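Local structure of malonyl CoA-acyl carrier protein transacylase (Clostridium perfringens, 3PTW) at residues Ile128-Val142 with Ala158-Leu172. The protein probably transfers malonyl groups from coenzyme A to acyl carrier protein, the step that supplies extender units for fatty acid synthesis. Residues are numbered along the deposited sequence; the frame is centred on the assembly and turned at random.
Sequences IGGMVAVLRMTPEQV and ANYNSPGQIVISGEL
Ile168 sets CG1 between its own backbone N and carbonyl carbon (chi1 60°), and Val134 places CG2 beside its backbone N; the two branches meet at a slant, Ile168 CG1 lying 3.9 Å from Val134 CG2. The same torsion sends Ile168 CG2 to Val142 CG1 of helix 139-149, 3.7 Å away. Ile166 and Val142 run antiparallel alongside each other, and Ile166 CD1 ends 3.7 Å from Val142 CG2 and close to the carbonyl oxygen of Met137. Helix 172-184 also packs on this apolar face, touching Val132, Val134 and Ile168.

On the other face Met131, bent at chi3 (88°), lies across the amide of Asn159 with CE 3.6 Å from Asn159 ND2, while Val167 CG1 and Ala158 CB also touch the methyl. Leu135 CD2 rests against Gln165 CG (3.8 Å), and Gln165 NE2 bonds to Ser162 OG.

Between the two faces, reciprocal backbone bonds join Val132 to Ile168 and Val134 to Ile166, the shortest being Val134 N to Ile166 O at 2.7 Å. Although the strand direction breaks at Gly170, Leu172 N still reaches Ile128 O in a nearly straight bond (175°), and Leu172 CD2 covers Gly130 N at 3.5 Å. Consecutive Ala158 and Asn159 stand opposite Val167, a classic bulge, both donating to its carbonyl. Thr138 and Gln141 form a capping box that opens helix 139-149.

With strand 188-191, this makes a beta-alpha-beta-beta-alpha-beta arrangement whose two helices cover one face, consistent with the ferredoxin-like small subdomain of malonyl-CoA:ACP transacylases.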
loop_
_atom_site.group_PDB
_atom_site.type_symbol
_atom_site.label_atom_id
_atom_site.label_comp_id
_atom_site.label_asym_id
_atom_site.label_seq_id
_atom_site.Cartn_x
_atom_site.Cartn_y
_atom_site.Cartn_z
ATOM N N ILE A 128 -23.645 -0.389 -1.311
ATOM C CA ILE A 128 -23.891 -1.753 -1.785
ATOM C C ILE A 128 -22.794 -2.758 -1.427
ATOM O O ILE A 128 -23.073 -3.941 -1.175
ATOM C CB ILE A 128 -24.318 -1.827 -3.295
ATOM C CG1 ILE A 128 -23.261 -2.510 -4.154
ATOM C CG2 ILE A 128 -24.805 -0.449 -3.836
ATOM C CD1 ILE A 128 -23.813 -3.179 -5.387
ATOM N N GLY A 129 -21.552 -2.279 -1.387
ATOM C CA GLY A 129 -20.417 -3.133 -1.096
ATOM C C GLY A 129 -19.611 -2.537 0.032
ATOM O O GLY A 129 -19.750 -1.355 0.334
ATOM N N GLY A 130 -18.766 -3.352 0.651
ATOM C CA GLY A 130 -17.932 -2.896 1.766
ATOM C C GLY A 130 -16.780 -3.839 2.028
ATOM O O GLY A 130 -16.434 -4.663 1.184
ATOM N N MET A 131 -16.165 -3.702 3.199
ATOM C CA MET A 131 -15.039 -4.548 3.566
ATOM C C MET A 131 -15.146 -4.957 5.024
ATOM O O MET A 131 -15.676 -4.201 5.855
ATOM C CB MET A 131 -13.714 -3.837 3.295
ATOM C CG MET A 131 -13.506 -3.471 1.818
ATOM S SD MET A 131 -11.987 -2.530 1.545
ATOM C CE MET A 131 -10.827 -3.892 1.312
ATOM N N VAL A 132 -14.651 -6.159 5.319
ATOM C CA VAL A 132 -14.723 -6.714 6.659
ATOM C C VAL A 132 -13.369 -7.269 7.100
ATOM O O VAL A 132 -12.797 -8.142 6.425
ATOM C CB VAL A 132 -15.830 -7.804 6.763
ATOM C CG1 VAL A 132 -15.807 -8.478 8.131
ATOM C CG2 VAL A 132 -17.211 -7.201 6.493
ATOM N N ALA A 133 -12.867 -6.755 8.225
ATOM C CA ALA A 133 -11.682 -7.315 8.882
ATOM C C ALA A 133 -12.024 -8.683 9.493
ATOM O O ALA A 133 -13.059 -8.842 10.136
ATOM C CB ALA A 133 -11.149 -6.360 9.963
ATOM N N VAL A 134 -11.162 -9.670 9.269
ATOM C CA VAL A 134 -11.389 -11.033 9.771
ATOM C C VAL A 134 -10.204 -11.422 10.664
ATOM O O VAL A 134 -9.063 -11.431 10.213
ATOM C CB VAL A 134 -11.572 -12.052 8.619
ATOM C CG1 VAL A 134 -11.720 -13.480 9.154
ATOM C CG2 VAL A 134 -12.784 -11.692 7.761
ATOM N N LEU A 135 -10.490 -11.730 11.926
ATOM C CA LEU A 135 -9.445 -12.019 12.900
ATOM C C LEU A 135 -9.427 -13.484 13.313
ATOM O O LEU A 135 -10.472 -14.125 13.366
ATOM C CB LEU A 135 -9.604 -11.128 14.138
ATOM C CG LEU A 135 -9.524 -9.605 13.984
ATOM C CD1 LEU A 135 -9.556 -8.952 15.354
ATOM C CD2 LEU A 135 -8.263 -9.203 13.259
ATOM N N ARG A 136 -8.227 -13.999 13.585
ATOM C CA ARG A 136 -8.025 -15.339 14.165
ATOM C C ARG A 136 -8.548 -16.479 13.277
ATOM O O ARG A 136 -9.091 -17.483 13.778
ATOM C CB ARG A 136 -8.695 -15.431 15.538
ATOM C CG ARG A 136 -7.823 -16.020 16.637
ATOM C CD ARG A 136 -7.519 -14.998 17.738
ATOM N NE ARG A 136 -8.633 -14.077 18.010
ATOM C CZ ARG A 136 -9.828 -14.432 18.483
ATOM N NH1 ARG A 136 -10.755 -13.505 18.696
ATOM N NH2 ARG A 136 -10.110 -15.707 18.731
ATOM N N MET A 137 -8.400 -16.311 11.965
ATOM C CA MET A 137 -8.782 -17.333 11.013
ATOM C C MET A 137 -7.643 -17.499 10.027
ATOM O O MET A 137 -7.071 -16.509 9.568
ATOM C CB MET A 137 -10.029 -16.922 10.226
ATOM C CG MET A 137 -11.194 -16.372 11.034
ATOM S SD MET A 137 -12.560 -17.520 11.162
ATOM C CE MET A 137 -12.937 -17.829 9.446
ATOM N N THR A 138 -7.338 -18.746 9.674
ATOM C CA THR A 138 -6.387 -19.030 8.598
ATOM C C THR A 138 -7.070 -18.740 7.261
ATOM O O THR A 138 -8.308 -18.653 7.203
ATOM C CB THR A 138 -5.903 -20.497 8.629
ATOM O OG1 THR A 138 -7.025 -21.379 8.457
ATOM C CG2 THR A 138 -5.182 -20.814 9.962
ATOM N N PRO A 139 -6.274 -18.576 6.180
ATOM C CA PRO A 139 -6.879 -18.424 4.854
ATOM C C PRO A 139 -7.852 -19.557 4.528
ATOM O O PRO A 139 -8.917 -19.315 3.957
ATOM C CB PRO A 139 -5.670 -18.484 3.913
ATOM C CG PRO A 139 -4.527 -17.974 4.748
ATOM C CD PRO A 139 -4.799 -18.434 6.144
ATOM N N GLU A 140 -7.479 -20.786 4.884
ATOM C CA GLU A 140 -8.298 -21.962 4.575
ATOM C C GLU A 140 -9.676 -21.878 5.215
ATOM O O GLU A 140 -10.674 -22.222 4.584
ATOM C CB GLU A 140 -7.601 -23.269 5.000
ATOM C CG GLU A 140 -6.391 -23.632 4.149
ATOM C CD GLU A 140 -5.148 -22.827 4.500
ATOM O OE1 GLU A 140 -5.129 -22.168 5.554
ATOM O OE2 GLU A 140 -4.173 -22.863 3.726
ATOM N N GLN A 141 -9.717 -21.422 6.466
ATOM C CA GLN A 141 -10.976 -21.206 7.167
ATOM C C GLN A 141 -11.808 -20.155 6.463
ATOM O O GLN A 141 -13.011 -20.323 6.286
ATOM C CB GLN A 141 -10.735 -20.793 8.618
ATOM C CG GLN A 141 -10.465 -21.964 9.573
ATOM C CD GLN A 141 -10.120 -21.488 10.985
ATOM O OE1 GLN A 141 -9.312 -20.585 11.170
ATOM N NE2 GLN A 141 -10.752 -22.080 11.972
ATOM N N VAL A 142 -11.159 -19.066 6.063
ATOM C CA VAL A 142 -11.849 -18.006 5.354
ATOM C C VAL A 142 -12.407 -18.515 4.019
ATOM O O VAL A 142 -13.482 -18.078 3.589
ATOM C CB VAL A 142 -10.979 -16.732 5.233
ATOM C CG1 VAL A 142 -11.669 -15.695 4.387
ATOM C CG2 VAL A 142 -10.759 -16.142 6.608
ATOM N N ALA A 158 -9.799 -10.170 0.185
ATOM C CA ALA A 158 -9.374 -8.841 -0.285
ATOM C C ALA A 158 -7.940 -8.492 0.167
ATOM O O ALA A 158 -7.161 -7.904 -0.598
ATOM C CB ALA A 158 -10.381 -7.751 0.183
ATOM N N ASN A 159 -7.608 -8.857 1.405
ATOM C CA ASN A 159 -6.264 -8.657 1.952
ATOM C C ASN A 159 -5.830 -9.840 2.796
ATOM O O ASN A 159 -6.640 -10.430 3.508
ATOM C CB ASN A 159 -6.199 -7.386 2.801
ATOM C CG ASN A 159 -6.673 -6.156 2.055
ATOM O OD1 ASN A 159 -5.875 -5.404 1.539
ATOM N ND2 ASN A 159 -7.983 -5.958 1.984
ATOM N N TYR A 160 -4.557 -10.195 2.691
ATOM C CA TYR A 160 -3.926 -11.197 3.553
ATOM C C TYR A 160 -2.701 -10.497 4.137
ATOM O O TYR A 160 -1.651 -10.416 3.513
ATOM C CB TYR A 160 -3.580 -12.480 2.773
ATOM C CG TYR A 160 -4.825 -13.181 2.292
ATOM C CD1 TYR A 160 -5.461 -14.147 3.094
ATOM C CD2 TYR A 160 -5.417 -12.843 1.065
ATOM C CE1 TYR A 160 -6.643 -14.777 2.669
ATOM C CE2 TYR A 160 -6.597 -13.465 0.639
ATOM C CZ TYR A 160 -7.196 -14.428 1.452
ATOM O OH TYR A 160 -8.351 -15.044 1.049
ATOM N N ASN A 161 -2.874 -9.946 5.330
ATOM C CA ASN A 161 -1.910 -9.001 5.869
ATOM C C ASN A 161 -0.914 -9.596 6.848
ATOM O O ASN A 161 0.243 -9.172 6.875
ATOM C CB ASN A 161 -2.628 -7.790 6.467
ATOM C CG ASN A 161 -3.412 -6.997 5.417
ATOM O OD1 ASN A 161 -2.994 -6.875 4.266
ATOM N ND2 ASN A 161 -4.539 -6.455 5.819
ATOM N N SER A 162 -1.369 -10.565 7.650
ATOM C CA SER A 162 -0.529 -11.238 8.644
ATOM C C SER A 162 -1.314 -12.427 9.223
ATOM O O SER A 162 -2.500 -12.542 8.943
ATOM C CB SER A 162 -0.092 -10.251 9.743
ATOM O OG SER A 162 -1.067 -10.136 10.760
ATOM N N PRO A 163 -0.665 -13.312 10.032
ATOM C CA PRO A 163 -1.394 -14.467 10.615
ATOM C C PRO A 163 -2.569 -13.999 11.475
ATOM O O PRO A 163 -2.383 -13.187 12.384
ATOM C CB PRO A 163 -0.348 -15.151 11.514
ATOM C CG PRO A 163 0.982 -14.573 11.109
ATOM C CD PRO A 163 0.702 -13.194 10.572
ATOM N N GLY A 164 -3.767 -14.489 11.201
ATOM C CA GLY A 164 -4.943 -13.965 11.910
ATOM C C GLY A 164 -5.417 -12.558 11.524
ATOM O O GLY A 164 -6.266 -11.970 12.211
ATOM N N GLN A 165 -4.893 -12.009 10.431
ATOM C CA GLN A 165 -5.386 -10.708 9.928
ATOM C C GLN A 165 -5.660 -10.709 8.422
ATOM O O GLN A 165 -4.756 -10.536 7.592
ATOM C CB GLN A 165 -4.477 -9.558 10.363
ATOM C CG GLN A 165 -4.725 -9.137 11.811
ATOM C CD GLN A 165 -4.025 -7.855 12.179
ATOM O OE1 GLN A 165 -4.670 -6.853 12.505
ATOM N NE2 GLN A 165 -2.699 -7.866 12.123
ATOM N N ILE A 166 -6.933 -10.944 8.097
ATOM C CA ILE A 166 -7.421 -11.030 6.726
ATOM C C ILE A 166 -8.476 -9.939 6.519
ATOM O O ILE A 166 -9.082 -9.488 7.487
ATOM C CB ILE A 166 -7.997 -12.432 6.450
ATOM C CG1 ILE A 166 -6.847 -13.455 6.411
ATOM C CG2 ILE A 166 -8.819 -12.477 5.140
ATOM C CD1 ILE A 166 -7.282 -14.889 6.510
ATOM N N VAL A 167 -8.651 -9.481 5.281
ATOM C CA VAL A 167 -9.818 -8.659 4.951
ATOM C C VAL A 167 -10.608 -9.318 3.830
ATOM O O VAL A 167 -10.039 -9.789 2.847
ATOM C CB VAL A 167 -9.449 -7.193 4.584
ATOM C CG1 VAL A 167 -10.712 -6.352 4.370
ATOM C CG2 VAL A 167 -8.530 -6.543 5.662
ATOM N N ILE A 168 -11.926 -9.380 3.987
ATOM C CA ILE A 168 -12.784 -9.827 2.887
ATOM C C ILE A 168 -13.653 -8.684 2.383
ATOM O O ILE A 168 -14.000 -7.777 3.139
ATOM C CB ILE A 168 -13.661 -11.032 3.294
ATOM C CG1 ILE A 168 -14.593 -10.693 4.476
ATOM C CG2 ILE A 168 -12.772 -12.242 3.586
ATOM C CD1 ILE A 168 -15.622 -11.815 4.835
ATOM N N SER A 169 -14.019 -8.721 1.107
ATOM C CA SER A 169 -14.877 -7.662 0.557
ATOM C C SER A 169 -15.903 -8.222 -0.418
ATOM O O SER A 169 -15.816 -9.385 -0.845
ATOM C CB SER A 169 -14.038 -6.545 -0.091
ATOM O OG SER A 169 -13.507 -6.980 -1.319
ATOM N N GLY A 170 -16.884 -7.398 -0.758
ATOM C CA GLY A 170 -17.983 -7.850 -1.593
ATOM C C GLY A 170 -19.261 -7.105 -1.267
ATOM O O GLY A 170 -19.220 -5.984 -0.750
ATOM N N GLU A 171 -20.400 -7.721 -1.561
ATOM C CA GLU A 171 -21.679 -7.064 -1.313
ATOM C C GLU A 171 -22.012 -7.094 0.163
ATOM O O GLU A 171 -21.829 -8.114 0.819
ATOM C CB GLU A 171 -22.800 -7.724 -2.103
ATOM C CG GLU A 171 -22.519 -7.797 -3.578
ATOM C CD GLU A 171 -23.598 -8.521 -4.298
ATOM O OE1 GLU A 171 -23.381 -9.697 -4.661
ATOM O OE2 GLU A 171 -24.683 -7.938 -4.458
ATOM N N LEU A 172 -22.509 -5.961 0.660
ATOM C CA LEU A 172 -22.821 -5.780 2.076
ATOM C C LEU A 172 -23.773 -6.832 2.591
ATOM O O LEU A 172 -23.623 -7.333 3.700
ATOM C CB LEU A 172 -23.437 -4.399 2.316
ATOM C CG LEU A 172 -22.479 -3.209 2.253
ATOM C CD1 LEU A 172 -23.201 -1.961 2.683
ATOM C CD2 LEU A 172 -21.243 -3.438 3.122
HETATM O O HOH W 1 -4.679 -15.688 9.243
#